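Local coordinates for protein imelysin (Bacteroides ovatus ATCC 8483, PDB 3OYV) that probably takes part in bacterial iron uptake, as a helical imelysin-like protein whose peptidase activity is unconfirmed, at residues 32-37 with 340-345; 273-278 with 346-351; 277-282 with 301-306. One frame throughout, in Å; residues are numbered along the deposited sequence.

Interaction 1 of 3, residues 32-37 with 340-345; sequences AALLKT and NVRGFH
The branched end of Leu34 sits over one face of the Arg342 guanidinium, its CD1 over the centre of the group and 3.8 Å from Arg342 CZ. CD2 of the same leucine reaches the rim, 3.8 Å from Arg342 NH2, and the two side chains meet at about a right angle. The first torsion of Arg342 (chi1 66°) wedges CG between backbone N and carbonyl carbon, and a bend at chi3 then turns one guanidinium face to the leucine. Salt bridges from NH1 to Glu336 and from NH2 to Asp38 hold this buried charge. Gly343 comes next, with a positive phi (81°); it is the first residue of the sequence Gly-Phe-His-Thr-Leu-Glu, which matches the GxHxxE signature of imelysin-like proteins. Leu35, one residue on from Leu34 along helix 21-47, packs on the start of that motif: its CD1 is 3.9 Å from the carbonyl carbon C of Gly343. The other methyl, CD2, sits almost directly above the middle of the Phe344 ring in a CH-pi contact, 3.9 Å from the centroid and 9° off the ring normal. On the ring itself, Phe344 CD2 is 4.0 Å from Leu35 CD2.

Interaction 2 of 3, residues 273-278 with 346-351; sequences DAWITA and TLEFLL
Trp275 presents one face of its indole to the side chain of Glu348, which runs obliquely across the six-membered half of the ring system. Glu348 CB lies toward the rim, 3.5 Å from Trp275 CZ2, and Glu348 CG reaches further over the benzene ring, 3.9 Å from its centroid, in a CH-pi contact. Beyond them the carboxylate stays nearly parallel to the indole, the two planes 17° apart, and Glu348 CD comes 3.6 Å from Trp275 CH2. The extended glutamate chain is what lays it along the ring in this way. On the tryptophan side, CG stands anti to the backbone N (chi1 -174°), which carries the indole toward helix 343-351. Its rotation is restrained by NE1, which donates to the backbone O of Phe344. Glu348 is anchored independently: OE1 accepts from His345 ND1 and OE2 pairs with Ser118 OG, which satisfies both oxygens of a buried carboxylate. As Glu348 and His345 are the acidic and histidine members of the family's GxHxxE sequence, the tryptophan packs against the carboxylate that is bonded to the histidine and probably orients it. Two leucines add apolar contacts around the indole, Leu347 CB at 4.3 Å from Trp275 CD1 and Leu351 CD1 at 4.1 Å from Trp275 CB. The helical segments 273-278 and 346-351 run nearly antiparallel, at 155°, with axes 10.9 Å apart, and the tryptophan spans the gap. Helix 223-261 adjoins both, touching Ala278 on one side and Leu347 and Leu351 on the other, while helix 21-47 packs on Leu347 and Leu351; helix 343-351 leads directly into strand 352-353, which pairs antiparallel with 356-357.

Interaction 3 of 3, residues 277-282 with 301-306; sequences TAREPW and NMDSWP
Arg279 and Asp303 form a salt bridge through Arg279 NH1 and Asp303 OD1, 2.7 Å apart, with an N-H...O angle of 152°. The acid lies at the guanidinium edge, its OD1 only 5° out of the arginine's plane, whereas the nitrogen approaches OD1 from above the carboxylate plane, 45° out of it. The other oxygen, Asp303 OD2, takes a weak hydrogen bond (3.0 Å) from Trp282 NE1. Two side chains one helical turn apart thus hold the two oxygens of one carboxylate, which limits its rotation. Arg279 reaches the acid through bends at chi2 and chi3, and its guanidinium is braced by Trp282 CD1 against one face and by a salt bridge from NE to Glu283. Further out, Trp282 CZ2 packs 3.6 Å from Asp303 CB, and the selenomethionine at Met302 puts CE 3.8 Å from Trp282 CZ3. Its SE approaches the six-membered ring obliquely, 4.9 Å from the centroid, as a Met-aromatic contact. Asp303 OD2 also bonds a glycerol, and Arg279 NH2 and His345 NE2 both bond an unidentified ligand; although both molecules probably come from the crystallisation liquor, they mark a pocket next to the GxHxxE histidine, consistent with a functional site.

The three contacts cluster tightly, with centres 9 to 10 Å apart, and the segment 340-345 ties them together. Phe344 bonds through its backbone N to Met302 O (2.8 Å), joining interactions 1 and 3, and Arg342 NE reaches Asn301 O at 3.0 Å. Leu35 of interaction 1 also packs on interaction 2, its CD1 3.9 Å from Leu347 CD2. Interactions 2 and 3 draw on successive turns of helix 265-283 and share Thr277 and Ala278. Interaction 3 is nested inside the chain loop closed by interaction 1. At the ligand pocket His345 NE2 lies 3.2 Å from Asp303 OD1, so the histidine of segment 340-345 adjoins the carboxylate of interaction 3.

Interaction 1 of 3, residues 32-37 with 340-345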
# COMPACT_ATOMS: atom_id res chain seq x y z
N ALA A 32 -12.96 4.92 -8.70
CA ALA A 32 -13.39 4.49 -7.37
C ALA A 32 -14.13 3.15 -7.46
O ALA A 32 -13.99 2.31 -6.57
CB ALA A 32 -14.28 5.52 -6.71
N ALA A 33 -14.92 2.94 -8.54
CA ALA A 33 -15.63 1.67 -8.76
C ALA A 33 -14.64 0.53 -8.93
O ALA A 33 -14.81 -0.55 -8.39
CB ALA A 33 -16.55 1.80 -9.96
N LEU A 34 -13.58 0.80 -9.70
CA LEU A 34 -12.56 -0.22 -9.93
C LEU A 34 -11.86 -0.60 -8.61
O LEU A 34 -11.57 -1.75 -8.35
CB LEU A 34 -11.53 0.24 -10.95
CG LEU A 34 -12.03 0.38 -12.39
CD1 LEU A 34 -11.00 1.12 -13.23
CD2 LEU A 34 -12.37 -0.98 -13.00
N LEU A 35 -11.58 0.41 -7.80
CA LEU A 35 -10.92 0.22 -6.49
C LEU A 35 -11.81 -0.60 -5.55
O LEU A 35 -11.32 -1.43 -4.78
CB LEU A 35 -10.55 1.57 -5.86
CG LEU A 35 -9.19 2.20 -6.18
CD1 LEU A 35 -9.12 3.66 -5.73
CD2 LEU A 35 -8.06 1.32 -5.61
N LYS A 36 -13.11 -0.31 -5.57
CA LYS A 36 -14.10 -1.01 -4.76
C LYS A 36 -14.16 -2.48 -5.17
O LYS A 36 -14.11 -3.39 -4.33
CB LYS A 36 -15.45 -0.30 -4.94
CG LYS A 36 -16.65 -0.96 -4.35
CD LYS A 36 -17.90 -0.10 -4.57
CE LYS A 36 -19.16 -0.87 -4.22
NZ LYS A 36 -19.22 -1.21 -2.77
N THR A 37 -14.26 -2.72 -6.47
CA THR A 37 -14.30 -4.08 -6.99
C THR A 37 -13.03 -4.84 -6.61
O THR A 37 -13.12 -5.96 -6.14
CB THR A 37 -14.51 -4.04 -8.50
OG1 THR A 37 -15.82 -3.50 -8.77
CG2 THR A 37 -14.39 -5.44 -9.11
N ASN A 340 -1.97 2.44 -15.45
CA ASN A 340 -1.37 3.73 -15.20
C ASN A 340 -2.32 4.94 -15.25
O ASN A 340 -1.89 6.08 -15.14
CB ASN A 340 -0.12 3.93 -16.08
CG ASN A 340 -0.45 4.04 -17.53
OD1 ASN A 340 -1.61 4.15 -17.91
ND2 ASN A 340 0.60 4.02 -18.38
N VAL A 341 -3.62 4.66 -15.39
CA VAL A 341 -4.66 5.69 -15.25
C VAL A 341 -5.78 5.21 -14.32
O VAL A 341 -6.90 5.72 -14.37
CB VAL A 341 -5.21 6.16 -16.62
CG1 VAL A 341 -4.09 6.83 -17.46
CG2 VAL A 341 -5.90 5.01 -17.36
N ARG A 342 -5.47 4.29 -13.42
CA ARG A 342 -6.43 3.88 -12.39
C ARG A 342 -5.71 3.82 -11.03
O ARG A 342 -4.58 4.31 -10.87
CB ARG A 342 -7.07 2.54 -12.76
CG ARG A 342 -6.09 1.40 -12.76
CD ARG A 342 -6.68 0.16 -13.38
NE ARG A 342 -7.52 -0.67 -12.50
CZ ARG A 342 -8.34 -1.64 -12.90
NH1 ARG A 342 -8.61 -1.86 -14.20
NH2 ARG A 342 -8.94 -2.39 -12.01
N GLY A 343 -6.40 3.21 -10.07
CA GLY A 343 -5.84 2.97 -8.77
C GLY A 343 -5.85 4.15 -7.84
O GLY A 343 -6.28 5.26 -8.19
N PHE A 344 -5.31 3.90 -6.64
CA PHE A 344 -5.31 4.91 -5.61
C PHE A 344 -4.70 6.25 -6.05
O PHE A 344 -5.16 7.31 -5.65
CB PHE A 344 -4.56 4.41 -4.38
CG PHE A 344 -5.36 3.52 -3.46
CD1 PHE A 344 -6.42 4.06 -2.75
CD2 PHE A 344 -5.01 2.18 -3.25
CE1 PHE A 344 -7.10 3.31 -1.86
CE2 PHE A 344 -5.71 1.41 -2.34
CZ PHE A 344 -6.79 1.97 -1.66
N HIS A 345 -3.59 6.19 -6.80
CA HIS A 345 -2.92 7.42 -7.14
C HIS A 345 -3.62 8.23 -8.23
O HIS A 345 -3.47 9.43 -8.29
CB HIS A 345 -1.46 7.17 -7.44
CG HIS A 345 -0.72 6.66 -6.25
ND1 HIS A 345 -0.58 7.39 -5.08
CD2 HIS A 345 -0.11 5.48 -6.04
CE1 HIS A 345 0.10 6.67 -4.21
NE2 HIS A 345 0.38 5.50 -4.75

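Interaction 2 of 3, residues 273-278 with 346-351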
# COMPACT_ATOMS: atom_id res chain seq x y z
N ASP A 273 -10.59 12.98 2.82
CA ASP A 273 -10.57 12.26 4.10
C ASP A 273 -10.76 10.75 3.88
O ASP A 273 -10.08 9.95 4.49
CB ASP A 273 -11.71 12.73 5.04
CG ASP A 273 -11.57 14.17 5.52
OD1 ASP A 273 -10.48 14.73 5.48
OD2 ASP A 273 -12.60 14.73 5.99
N ALA A 274 -11.72 10.40 3.03
CA ALA A 274 -11.97 9.01 2.73
C ALA A 274 -10.80 8.34 2.04
O ALA A 274 -10.55 7.14 2.27
CB ALA A 274 -13.27 8.85 1.91
N TRP A 275 -10.08 9.09 1.21
CA TRP A 275 -8.89 8.55 0.52
C TRP A 275 -7.81 8.20 1.55
O TRP A 275 -7.27 7.09 1.53
CB TRP A 275 -8.41 9.54 -0.55
CG TRP A 275 -7.29 9.00 -1.39
CD1 TRP A 275 -7.42 8.25 -2.52
CD2 TRP A 275 -5.87 9.10 -1.14
NE1 TRP A 275 -6.18 7.92 -3.02
CE2 TRP A 275 -5.21 8.42 -2.18
CE3 TRP A 275 -5.09 9.78 -0.19
CZ2 TRP A 275 -3.82 8.36 -2.28
CZ3 TRP A 275 -3.72 9.68 -0.28
CH2 TRP A 275 -3.10 9.00 -1.30
N ILE A 276 -7.50 9.13 2.46
CA ILE A 276 -6.51 8.83 3.49
C ILE A 276 -6.93 7.61 4.31
O ILE A 276 -6.12 6.75 4.64
CB ILE A 276 -6.31 10.02 4.40
CG1 ILE A 276 -5.67 11.17 3.61
CG2 ILE A 276 -5.45 9.64 5.61
CD1 ILE A 276 -4.17 11.02 3.26
N THR A 277 -8.20 7.58 4.68
CA THR A 277 -8.73 6.50 5.52
C THR A 277 -8.55 5.16 4.83
O THR A 277 -8.12 4.18 5.46
CB THR A 277 -10.20 6.79 5.88
OG1 THR A 277 -10.23 7.98 6.67
CG2 THR A 277 -10.86 5.61 6.60
N ALA A 278 -8.88 5.10 3.55
CA ALA A 278 -8.76 3.86 2.77
C ALA A 278 -7.28 3.49 2.52
O ALA A 278 -6.92 2.32 2.48
CB ALA A 278 -9.56 3.95 1.43
N THR A 346 -4.39 7.57 -9.07
CA THR A 346 -5.25 8.30 -10.02
C THR A 346 -6.36 9.01 -9.27
O THR A 346 -6.63 10.18 -9.54
CB THR A 346 -5.81 7.38 -11.13
OG1 THR A 346 -4.71 6.91 -11.91
CG2 THR A 346 -6.74 8.18 -12.03
N LEU A 347 -6.99 8.34 -8.32
CA LEU A 347 -7.98 9.05 -7.50
C LEU A 347 -7.34 10.17 -6.72
O LEU A 347 -7.92 11.23 -6.60
CB LEU A 347 -8.68 8.07 -6.60
CG LEU A 347 -9.97 8.53 -5.99
CD1 LEU A 347 -10.92 9.20 -6.98
CD2 LEU A 347 -10.64 7.27 -5.32
N GLU A 348 -6.14 9.92 -6.21
CA GLU A 348 -5.40 10.98 -5.53
C GLU A 348 -5.22 12.23 -6.41
O GLU A 348 -5.44 13.36 -5.98
CB GLU A 348 -4.03 10.43 -5.07
CG GLU A 348 -3.25 11.31 -4.11
CD GLU A 348 -1.78 10.89 -4.00
OE1 GLU A 348 -1.35 10.01 -4.76
OE2 GLU A 348 -1.08 11.51 -3.19
N PHE A 349 -4.81 11.98 -7.66
CA PHE A 349 -4.63 13.09 -8.64
C PHE A 349 -5.91 13.90 -8.82
O PHE A 349 -5.88 15.11 -8.94
CB PHE A 349 -4.21 12.45 -9.97
CG PHE A 349 -4.02 13.41 -11.12
CD1 PHE A 349 -5.08 13.87 -11.86
CD2 PHE A 349 -2.75 13.74 -11.55
CE1 PHE A 349 -4.87 14.73 -12.92
CE2 PHE A 349 -2.55 14.58 -12.63
CZ PHE A 349 -3.61 15.08 -13.29
N LEU A 350 -7.03 13.18 -8.84
CA LEU A 350 -8.36 13.76 -9.06
C LEU A 350 -8.92 14.49 -7.86
O LEU A 350 -9.82 15.32 -8.01
CB LEU A 350 -9.32 12.65 -9.54
CG LEU A 350 -9.03 12.02 -10.92
CD1 LEU A 350 -9.88 10.75 -11.14
CD2 LEU A 350 -9.18 13.05 -12.07
N LEU A 351 -8.36 14.22 -6.66
CA LEU A 351 -8.85 14.79 -5.42
C LEU A 351 -7.97 15.89 -4.82
O LEU A 351 -8.47 16.71 -4.05
CB LEU A 351 -9.05 13.68 -4.37
CG LEU A 351 -10.18 12.70 -4.64
CD1 LEU A 351 -10.16 11.61 -3.56
CD2 LEU A 351 -11.54 13.44 -4.68

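Interaction 3 of 3, residues 277-282 with 301-306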
# COMPACT_ATOMS: atom_id res chain seq x y z
N THR A 277 -8.20 7.58 4.68
CA THR A 277 -8.73 6.50 5.52
C THR A 277 -8.55 5.16 4.83
O THR A 277 -8.12 4.18 5.46
CB THR A 277 -10.20 6.79 5.88
OG1 THR A 277 -10.23 7.98 6.67
CG2 THR A 277 -10.86 5.61 6.60
N ALA A 278 -8.88 5.10 3.55
CA ALA A 278 -8.76 3.86 2.77
C ALA A 278 -7.28 3.49 2.52
O ALA A 278 -6.92 2.32 2.48
CB ALA A 278 -9.56 3.95 1.43
N ARG A 279 -6.44 4.50 2.38
CA ARG A 279 -5.01 4.26 2.16
C ARG A 279 -4.34 3.56 3.32
O ARG A 279 -3.38 2.84 3.11
CB ARG A 279 -4.30 5.57 1.85
CG ARG A 279 -4.50 6.05 0.41
CD ARG A 279 -3.85 5.14 -0.61
NE ARG A 279 -2.40 5.08 -0.44
CZ ARG A 279 -1.57 4.50 -1.30
NH1 ARG A 279 -2.04 3.84 -2.34
NH2 ARG A 279 -0.26 4.56 -1.10
N GLU A 280 -4.82 3.79 4.54
CA GLU A 280 -4.12 3.24 5.69
C GLU A 280 -4.02 1.71 5.69
O GLU A 280 -2.91 1.19 5.79
CB GLU A 280 -4.70 3.75 6.99
CG GLU A 280 -3.80 3.39 8.17
CD GLU A 280 -4.26 4.01 9.46
OE1 GLU A 280 -5.37 4.59 9.48
OE2 GLU A 280 -3.51 3.90 10.45
N PRO A 281 -5.15 0.97 5.55
CA PRO A 281 -5.00 -0.47 5.50
C PRO A 281 -4.23 -0.92 4.25
O PRO A 281 -3.47 -1.91 4.31
CB PRO A 281 -6.43 -0.99 5.52
CG PRO A 281 -7.24 0.16 5.04
CD PRO A 281 -6.58 1.35 5.58
N TRP A 282 -4.38 -0.21 3.13
CA TRP A 282 -3.58 -0.56 1.94
C TRP A 282 -2.08 -0.46 2.23
O TRP A 282 -1.31 -1.40 2.03
CB TRP A 282 -3.90 0.35 0.75
CG TRP A 282 -2.97 0.03 -0.38
CD1 TRP A 282 -1.87 0.74 -0.75
CD2 TRP A 282 -3.00 -1.15 -1.20
NE1 TRP A 282 -1.22 0.09 -1.76
CE2 TRP A 282 -1.88 -1.08 -2.05
CE3 TRP A 282 -3.82 -2.26 -1.28
CZ2 TRP A 282 -1.61 -2.07 -3.00
CZ3 TRP A 282 -3.56 -3.22 -2.24
CH2 TRP A 282 -2.45 -3.13 -3.07
N ASN A 301 -3.21 -2.88 -10.65
CA ASN A 301 -4.57 -2.37 -10.88
C ASN A 301 -5.09 -1.49 -9.75
O ASN A 301 -5.98 -0.67 -9.96
CB ASN A 301 -5.53 -3.54 -11.13
CG ASN A 301 -5.58 -3.95 -12.56
OD1 ASN A 301 -5.00 -3.31 -13.41
ND2 ASN A 301 -6.31 -5.03 -12.85
N MSE A 302 -4.52 -1.67 -8.57
CA MSE A 302 -4.93 -0.91 -7.39
C MSE A 302 -4.03 0.26 -7.04
O MSE A 302 -4.46 1.20 -6.35
CB MSE A 302 -5.02 -1.85 -6.21
CG MSE A 302 -6.12 -2.87 -6.43
SE MSE A 302 -6.36 -4.06 -4.88
CE MSE A 302 -7.11 -2.88 -3.60
N ASP A 303 -2.77 0.21 -7.47
CA ASP A 303 -1.76 1.09 -6.88
C ASP A 303 -0.57 1.40 -7.77
O ASP A 303 0.54 1.50 -7.27
CB ASP A 303 -1.27 0.48 -5.56
CG ASP A 303 -0.56 1.48 -4.66
OD1 ASP A 303 -1.00 2.65 -4.56
OD2 ASP A 303 0.44 1.06 -4.02
N SER A 304 -0.76 1.58 -9.07
CA SER A 304 0.37 1.90 -9.90
C SER A 304 0.92 3.26 -9.58
O SER A 304 0.19 4.20 -9.25
CB SER A 304 0.01 1.89 -11.40
OG SER A 304 -0.13 0.58 -11.88
N TRP A 305 2.24 3.37 -9.73
CA TRP A 305 2.96 4.64 -9.65
C TRP A 305 4.27 4.44 -10.40
O TRP A 305 4.94 3.45 -10.15
CB TRP A 305 3.23 5.07 -8.20
CG TRP A 305 3.92 6.38 -8.16
CD1 TRP A 305 5.26 6.60 -8.03
CD2 TRP A 305 3.33 7.65 -8.40
NE1 TRP A 305 5.52 7.93 -8.10
CE2 TRP A 305 4.35 8.60 -8.33
CE3 TRP A 305 2.02 8.08 -8.61
CZ2 TRP A 305 4.12 9.96 -8.49
CZ3 TRP A 305 1.78 9.42 -8.78
CH2 TRP A 305 2.82 10.36 -8.71
N PRO A 306 4.64 5.34 -11.31
CA PRO A 306 3.99 6.58 -11.74
C PRO A 306 2.77 6.34 -12.61
O PRO A 306 2.49 5.21 -12.98
CB PRO A 306 5.09 7.29 -12.54
CG PRO A 306 5.91 6.23 -13.05
CD PRO A 306 5.94 5.16 -11.99